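Local coordinates for tail protein, 43 kDa (Neisseria meningitidis MC58, PDB 3D37) that is of unknown function but is probably a baseplate hub component of a Mu-like phage tail, at residues P147-T150 against V151-L155; W207-D210 against N211-S214; K268-A271 against D272-L275. All blocks are in the same frame, centred on the assembly; numbering follows the deposited sequence.

In the fold
Followed from the N terminus, the chain reaches contact 1 first, where the loop after strand 130-133 turns into helix 151-161 in the gp44-like second domain. Contact 2 comes next, at the turn between strands 202-208 and 215-220, and contact 3 lies farther on, within helix 259-276. Each contact is local, joining residues a few positions apart, so the three stand in series and none encloses or crosses another. Contact 1 stays apart, its centre about 29 Å from that of contact 2 and 22 Å from that of contact 3. Contacts 2 and 3 meet directly, Phe213 and Asn211 packing on Trp273, which ties the turn to the helix.

Contact 1. Residues P147-T150 against V151-L155; sequences PGET and VWQAL
The amide of Gln153 turns its oxygen edge to the CA and CG of Glu149, with Gln153 OE1 3.6 Å from Glu149 CG, while the Glu149 carboxylate lies beside Gln153 CB, its plane turned 51° from that of the amide. The indole of Trp152 leads away from the loop toward helix 95-100 and strand 165-168. That same amide oxygen takes the backbone N-H of Thr150, with Gln153 OE1 at 3.0 Å from Thr150 N, the donor in the carbonyl plane and on a lone pair. In return, Thr150 OG1 accepts from Gln153 N at 2.8 Å, nearly straight at 167°. With chi1 of 65°, the threonine hydroxyl sits between its own N and carbonyl carbon, which brings it over the first turn of the helix. The glutamine chain, extended beyond CG, reaches back across the threonine at about a right angle. Thr150 OG1 also donates weakly to Gln153 OE1, so the hydroxyl gives one bond and takes another. Behind them, Ala154 N donates to Thr150 O at 3.1 Å, starting the regular helical pattern. On the inner side, Val151 packs on Leu98 and Leu120 of helices 95-100 and 113-121. The reciprocal pair of side-chain-to-backbone bonds, with Thr150 as N-cap and Gln153 three residues on, is a capping box at the start of helix 151-161.

Contact 2. Residues W207-D210 against N211-S214; sequences WDTD and NRFS
Thr209 to Arg212 form a type I beta turn, in which Arg212 N donates to Thr209 O at 3.3 Å, from well above the carbonyl plane and not on a lone pair. An Asx turn leads into it: the carboxylate of Asp208 folds forward, and its OD1 accepts from Asp210 N at 2.8 Å, nearly along the C-O bond. The Asp208 side chain, with CG anti to the backbone N (chi1 180°), thus holds the chain leaving strand 202-208. Water carries the link further, one molecule donating to Asp208 O and accepting from Asn211 N, at 2.8 and 3.0 Å. In Arg212 the bend at chi3 (90°) carries the guanidinium back past Thr209, whose CG2 lies at its edge, near its plane, in a loose contact. Thr209 OG1 bonds to Gly74 O of the second subunit, whose strand also pairs antiparallel with Trp207 and Asp208, so the turn borders a subunit interface. The Asn211 amide instead reaches Glu276 in the same chain. Beyond the turn, the Phe213 ring folds back, its CE1 3.9 Å from Asp210 O, and one ring face lies against Asn211 C, 3.6 Å from the plane and offset toward the rim.

Contact 3. Residues K268-A271 against D272-L275; sequences KQLA and DWRL
Lys268 O accepts the backbone N-H of Asp272 at 2.9 Å, and a weak bond from Ala271 N at 3.1 Å, so one carbonyl serves two successive donors of the helix. Besides this backbone bond, the side chains of Lys268 and Asp272 join as well. The lysine runs out extended and bends only at chi4 (-47°), which turns its ammonium toward the carboxylate oxygens; Lys268 NZ lies 3.1 Å from Asp272 OD1, a salt bridge, though as hydrogen bonds both this and the longer one to OD2 are weak. One residue on, Trp273 N donates to Gln269 O at 3.0 Å, and their side chains also meet. The glutamine chain, with CG anti to its own N and a bend at chi2 (65°), rises against the indole: CG stands 3.5 Å from the centroid of the Trp273 six-membered ring, almost on its normal, a CH-pi contact. The amide lies 27° from the indole plane, and Gln269 OE1 sits over one face, 3.0 Å from Trp273 NE1, where the in-plane N-H does not point at it, so no hydrogen bond forms. Leu270 CD2 instead meets the indole at its edge, 4.1 Å from Trp273 CE3. The Phe213 ring and the indole meet edge-to-face, and Val251 also touches the indole. Arg274, extended outward, ends in a salt bridge with Glu337. The chemistry implies a helix whose i to i+4 pairs divide the work: on one side an ion pair, on another a CH-pi contact laying glutamine over the tryptophan that joins helix 259-276 to the neighbouring turn and strand 249-252.

Contact 1. Residues P147-T150 against V151-L155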
loop_
_atom_site.group_PDB
_atom_site.type_symbol
_atom_site.label_atom_id
_atom_site.label_comp_id
_atom_site.label_asym_id
_atom_site.label_seq_id
_atom_site.Cartn_x
_atom_site.Cartn_y
_atom_site.Cartn_z
ATOM N N PRO A 147 -8.507 49.644 4.560
ATOM C CA PRO A 147 -9.023 49.679 3.149
ATOM C C PRO A 147 -8.919 48.393 2.294
ATOM O O PRO A 147 -9.853 48.071 1.517
ATOM C CB PRO A 147 -8.231 50.834 2.503
ATOM C CG PRO A 147 -7.687 51.657 3.689
ATOM C CD PRO A 147 -7.431 50.641 4.773
ATOM N N GLY A 148 -7.822 47.651 2.426
ATOM C CA GLY A 148 -7.727 46.326 1.778
ATOM C C GLY A 148 -8.572 45.217 2.421
ATOM O O GLY A 148 -8.422 44.045 2.084
ATOM N N GLU A 149 -9.447 45.569 3.366
ATOM C CA GLU A 149 -10.326 44.561 3.977
ATOM C C GLU A 149 -11.326 44.069 2.945
ATOM O O GLU A 149 -11.770 44.833 2.024
ATOM C CB GLU A 149 -11.019 45.043 5.283
ATOM C CG GLU A 149 -10.112 44.819 6.519
ATOM C CD GLU A 149 -10.826 44.819 7.879
ATOM O OE1 GLU A 149 -11.515 45.807 8.245
ATOM O OE2 GLU A 149 -10.634 43.825 8.610
ATOM N N THR A 150 -11.644 42.786 3.105
ATOM C CA THR A 150 -12.498 42.117 2.223
ATOM C C THR A 150 -13.869 42.423 2.745
ATOM O O THR A 150 -14.041 42.768 3.897
ATOM C CB THR A 150 -12.220 40.559 2.259
ATOM O OG1 THR A 150 -12.544 40.009 3.557
ATOM C CG2 THR A 150 -10.749 40.239 1.898
ATOM N N VAL A 151 -14.869 42.267 1.913
ATOM C CA VAL A 151 -16.248 42.382 2.396
ATOM C C VAL A 151 -16.494 41.448 3.622
ATOM O O VAL A 151 -17.150 41.852 4.618
ATOM C CB VAL A 151 -17.258 42.124 1.253
ATOM C CG1 VAL A 151 -18.679 42.434 1.705
ATOM C CG2 VAL A 151 -16.903 42.960 0.015
ATOM N N TRP A 152 -15.972 40.211 3.522
ATOM C CA TRP A 152 -16.078 39.200 4.567
ATOM C C TRP A 152 -15.446 39.634 5.892
ATOM O O TRP A 152 -16.107 39.617 6.905
ATOM C CB TRP A 152 -15.520 37.822 4.143
ATOM C CG TRP A 152 -16.147 36.807 4.994
ATOM C CD1 TRP A 152 -15.597 36.195 6.106
ATOM C CD2 TRP A 152 -17.497 36.394 4.941
ATOM N NE1 TRP A 152 -16.533 35.412 6.717
ATOM C CE2 TRP A 152 -17.702 35.486 6.021
ATOM C CE3 TRP A 152 -18.548 36.634 4.044
ATOM C CZ2 TRP A 152 -18.904 34.833 6.229
ATOM C CZ3 TRP A 152 -19.740 36.005 4.256
ATOM C CH2 TRP A 152 -19.921 35.095 5.327
ATOM N N GLN A 153 -14.179 39.999 5.873
ATOM C CA GLN A 153 -13.516 40.588 7.050
ATOM C C GLN A 153 -14.295 41.704 7.681
ATOM O O GLN A 153 -14.451 41.734 8.906
ATOM C CB GLN A 153 -12.163 41.144 6.676
ATOM C CG GLN A 153 -11.125 40.093 6.556
ATOM C CD GLN A 153 -9.826 40.626 5.972
ATOM O OE1 GLN A 153 -9.844 41.500 5.112
ATOM N NE2 GLN A 153 -8.693 40.068 6.407
ATOM N N ALA A 154 -14.817 42.605 6.843
ATOM C CA ALA A 154 -15.551 43.740 7.317
ATOM C C ALA A 154 -16.855 43.291 7.935
ATOM O O ALA A 154 -17.317 43.827 8.952
ATOM C CB ALA A 154 -15.838 44.745 6.134
ATOM N N LEU A 155 -17.468 42.308 7.305
ATOM C CA LEU A 155 -18.725 41.822 7.783
ATOM C C LEU A 155 -18.551 41.087 9.152
ATOM O O LEU A 155 -19.432 41.157 10.028
ATOM C CB LEU A 155 -19.279 40.869 6.732
ATOM C CG LEU A 155 -20.734 40.504 6.612
ATOM C CD1 LEU A 155 -21.594 41.724 6.576
ATOM C CD2 LEU A 155 -20.797 39.749 5.304
#

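Contact 2. Residues W207-D210 against N211-S214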
loop_
_atom_site.group_PDB
_atom_site.type_symbol
_atom_site.label_atom_id
_atom_site.label_comp_id
_atom_site.label_asym_id
_atom_site.label_seq_id
_atom_site.Cartn_x
_atom_site.Cartn_y
_atom_site.Cartn_z
ATOM N N TRP A 207 -8.522 17.821 22.685
ATOM C CA TRP A 207 -8.372 18.852 23.656
ATOM C C TRP A 207 -7.020 19.516 23.411
ATOM O O TRP A 207 -5.985 18.845 23.220
ATOM C CB TRP A 207 -8.312 18.287 25.048
ATOM C CG TRP A 207 -9.452 17.539 25.556
ATOM C CD1 TRP A 207 -10.448 18.016 26.390
ATOM C CD2 TRP A 207 -9.693 16.154 25.397
ATOM N NE1 TRP A 207 -11.300 16.987 26.725
ATOM C CE2 TRP A 207 -10.858 15.840 26.132
ATOM C CE3 TRP A 207 -9.054 15.142 24.686
ATOM C CZ2 TRP A 207 -11.385 14.561 26.172
ATOM C CZ3 TRP A 207 -9.576 13.871 24.729
ATOM C CH2 TRP A 207 -10.734 13.589 25.470
ATOM N N ASP A 208 -7.039 20.828 23.486
ATOM C CA ASP A 208 -5.890 21.643 23.163
ATOM C C ASP A 208 -5.847 22.808 24.152
ATOM O O ASP A 208 -6.831 23.497 24.328
ATOM C CB ASP A 208 -6.085 22.134 21.736
ATOM C CG ASP A 208 -4.989 22.977 21.275
ATOM O OD1 ASP A 208 -4.749 24.012 21.907
ATOM O OD2 ASP A 208 -4.365 22.608 20.257
ATOM N N THR A 209 -4.708 23.022 24.787
ATOM C CA THR A 209 -4.556 24.072 25.786
ATOM C C THR A 209 -3.735 25.284 25.288
ATOM O O THR A 209 -3.283 26.121 26.068
ATOM C CB THR A 209 -3.920 23.467 27.035
ATOM O OG1 THR A 209 -2.618 22.966 26.709
ATOM C CG2 THR A 209 -4.767 22.279 27.570
ATOM N N ASP A 210 -3.556 25.391 23.982
ATOM C CA ASP A 210 -2.826 26.499 23.378
ATOM C C ASP A 210 -3.196 27.897 23.896
ATOM O O ASP A 210 -2.342 28.752 24.153
ATOM C CB ASP A 210 -3.154 26.525 21.888
ATOM C CG ASP A 210 -1.994 26.179 21.032
ATOM O OD1 ASP A 210 -2.192 25.281 20.158
ATOM O OD2 ASP A 210 -0.908 26.835 21.212
ATOM N N ASN A 211 -4.496 28.149 23.924
ATOM C CA ASN A 211 -5.030 29.456 24.179
ATOM C C ASN A 211 -5.779 29.471 25.499
ATOM O O ASN A 211 -6.758 30.174 25.665
ATOM C CB ASN A 211 -5.886 29.895 22.989
ATOM C CG ASN A 211 -5.039 30.435 21.845
ATOM O OD1 ASN A 211 -4.043 31.147 22.073
ATOM N ND2 ASN A 211 -5.429 30.132 20.626
ATOM N N ARG A 212 -5.282 28.670 26.434
ATOM C CA ARG A 212 -5.774 28.661 27.785
ATOM C C ARG A 212 -4.758 29.409 28.642
ATOM O O ARG A 212 -3.662 28.911 28.957
ATOM C CB ARG A 212 -5.964 27.238 28.283
ATOM C CG ARG A 212 -6.386 27.199 29.764
ATOM C CD ARG A 212 -7.152 25.899 30.128
ATOM N NE ARG A 212 -6.264 24.829 30.583
ATOM C CZ ARG A 212 -5.784 24.708 31.830
ATOM N NH1 ARG A 212 -4.987 23.683 32.158
ATOM N NH2 ARG A 212 -6.106 25.615 32.765
ATOM N N PHE A 213 -5.128 30.627 29.007
ATOM C CA PHE A 213 -4.232 31.523 29.674
ATOM C C PHE A 213 -4.600 31.624 31.151
ATOM O O PHE A 213 -5.752 31.354 31.537
ATOM C CB PHE A 213 -4.293 32.867 28.967
ATOM C CG PHE A 213 -3.965 32.776 27.507
ATOM C CD1 PHE A 213 -2.687 32.445 27.099
ATOM C CD2 PHE A 213 -4.918 33.012 26.551
ATOM C CE1 PHE A 213 -2.375 32.352 25.763
ATOM C CE2 PHE A 213 -4.605 32.932 25.202
ATOM C CZ PHE A 213 -3.334 32.605 24.813
ATOM N N SER A 214 -3.599 31.967 31.967
ATOM C CA SER A 214 -3.763 32.059 33.413
ATOM C C SER A 214 -4.435 33.385 33.826
ATOM O O SER A 214 -5.437 33.383 34.551
ATOM C CB SER A 214 -2.402 31.891 34.110
ATOM O OG SER A 214 -1.589 33.051 33.943
HETATM O O HOH W 1 -6.794 26.282 23.774
HETATM O O HOH W 2 -6.300 26.660 21.443
#

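Contact 3. Residues K268-A271 against D272-L275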
loop_
_atom_site.group_PDB
_atom_site.type_symbol
_atom_site.label_atom_id
_atom_site.label_comp_id
_atom_site.label_asym_id
_atom_site.label_seq_id
_atom_site.Cartn_x
_atom_site.Cartn_y
_atom_site.Cartn_z
ATOM N N LYS A 268 -16.046 37.785 24.549
ATOM C CA LYS A 268 -16.193 37.075 23.298
ATOM C C LYS A 268 -14.875 36.424 22.927
ATOM O O LYS A 268 -14.888 35.262 22.532
ATOM C CB LYS A 268 -16.717 37.929 22.128
ATOM C CG LYS A 268 -17.094 36.992 20.907
ATOM C CD LYS A 268 -17.169 37.730 19.572
ATOM C CE LYS A 268 -17.857 36.852 18.483
ATOM N NZ LYS A 268 -17.380 35.458 18.407
ATOM N N GLN A 269 -13.751 37.140 23.059
ATOM C CA GLN A 269 -12.438 36.491 22.849
ATOM C C GLN A 269 -12.196 35.259 23.755
ATOM O O GLN A 269 -11.624 34.261 23.314
ATOM C CB GLN A 269 -11.281 37.474 23.032
ATOM C CG GLN A 269 -9.906 36.832 22.761
ATOM C CD GLN A 269 -9.770 36.409 21.297
ATOM O OE1 GLN A 269 -9.882 35.205 20.944
ATOM N NE2 GLN A 269 -9.553 37.407 20.421
ATOM N N LEU A 270 -12.595 35.346 25.021
ATOM C CA LEU A 270 -12.404 34.225 25.932
ATOM C C LEU A 270 -13.242 33.061 25.468
ATOM O O LEU A 270 -12.819 31.949 25.613
ATOM C CB LEU A 270 -12.748 34.556 27.405
ATOM C CG LEU A 270 -11.790 35.488 28.160
ATOM C CD1 LEU A 270 -12.423 36.070 29.465
ATOM C CD2 LEU A 270 -10.474 34.836 28.465
ATOM N N ALA A 271 -14.418 33.319 24.885
ATOM C CA ALA A 271 -15.319 32.233 24.459
ATOM C C ALA A 271 -14.792 31.597 23.186
ATOM O O ALA A 271 -14.861 30.373 22.997
ATOM C CB ALA A 271 -16.744 32.746 24.285
ATOM N N ASP A 272 -14.218 32.420 22.324
ATOM C CA ASP A 272 -13.599 31.910 21.120
ATOM C C ASP A 272 -12.438 30.988 21.462
ATOM O O ASP A 272 -12.293 29.923 20.884
ATOM C CB ASP A 272 -13.117 33.056 20.232
ATOM C CG ASP A 272 -14.268 33.791 19.525
ATOM O OD1 ASP A 272 -15.432 33.287 19.530
ATOM O OD2 ASP A 272 -13.994 34.886 18.977
ATOM N N TRP A 273 -11.605 31.397 22.414
ATOM C CA TRP A 273 -10.495 30.566 22.841
ATOM C C TRP A 273 -10.990 29.252 23.466
ATOM O O TRP A 273 -10.426 28.165 23.244
ATOM C CB TRP A 273 -9.616 31.321 23.820
ATOM C CG TRP A 273 -8.768 32.347 23.179
ATOM C CD1 TRP A 273 -8.345 32.356 21.883
ATOM C CD2 TRP A 273 -8.191 33.504 23.803
ATOM N NE1 TRP A 273 -7.552 33.459 21.650
ATOM C CE2 TRP A 273 -7.442 34.183 22.808
ATOM C CE3 TRP A 273 -8.248 34.043 25.095
ATOM C CZ2 TRP A 273 -6.744 35.369 23.063
ATOM C CZ3 TRP A 273 -7.552 35.228 25.357
ATOM C CH2 TRP A 273 -6.811 35.883 24.336
ATOM N N ARG A 274 -12.063 29.363 24.250
ATOM C CA ARG A 274 -12.591 28.195 24.944
ATOM C C ARG A 274 -13.108 27.168 23.923
ATOM O O ARG A 274 -12.966 26.007 24.095
ATOM C CB ARG A 274 -13.694 28.656 25.903
ATOM C CG ARG A 274 -14.535 27.540 26.500
ATOM C CD ARG A 274 -15.554 28.110 27.532
ATOM N NE ARG A 274 -16.106 27.000 28.303
ATOM C CZ ARG A 274 -16.829 27.127 29.421
ATOM N NH1 ARG A 274 -17.123 28.315 29.933
ATOM N NH2 ARG A 274 -17.264 26.028 30.032
ATOM N N LEU A 275 -13.754 27.630 22.872
ATOM C CA LEU A 275 -14.213 26.756 21.796
ATOM C C LEU A 275 -13.079 26.051 21.081
ATOM O O LEU A 275 -13.193 24.854 20.723
ATOM C CB LEU A 275 -15.043 27.538 20.789
ATOM C CG LEU A 275 -16.435 27.860 21.284
ATOM C CD1 LEU A 275 -17.053 29.093 20.491
ATOM C CD2 LEU A 275 -17.315 26.595 21.239
#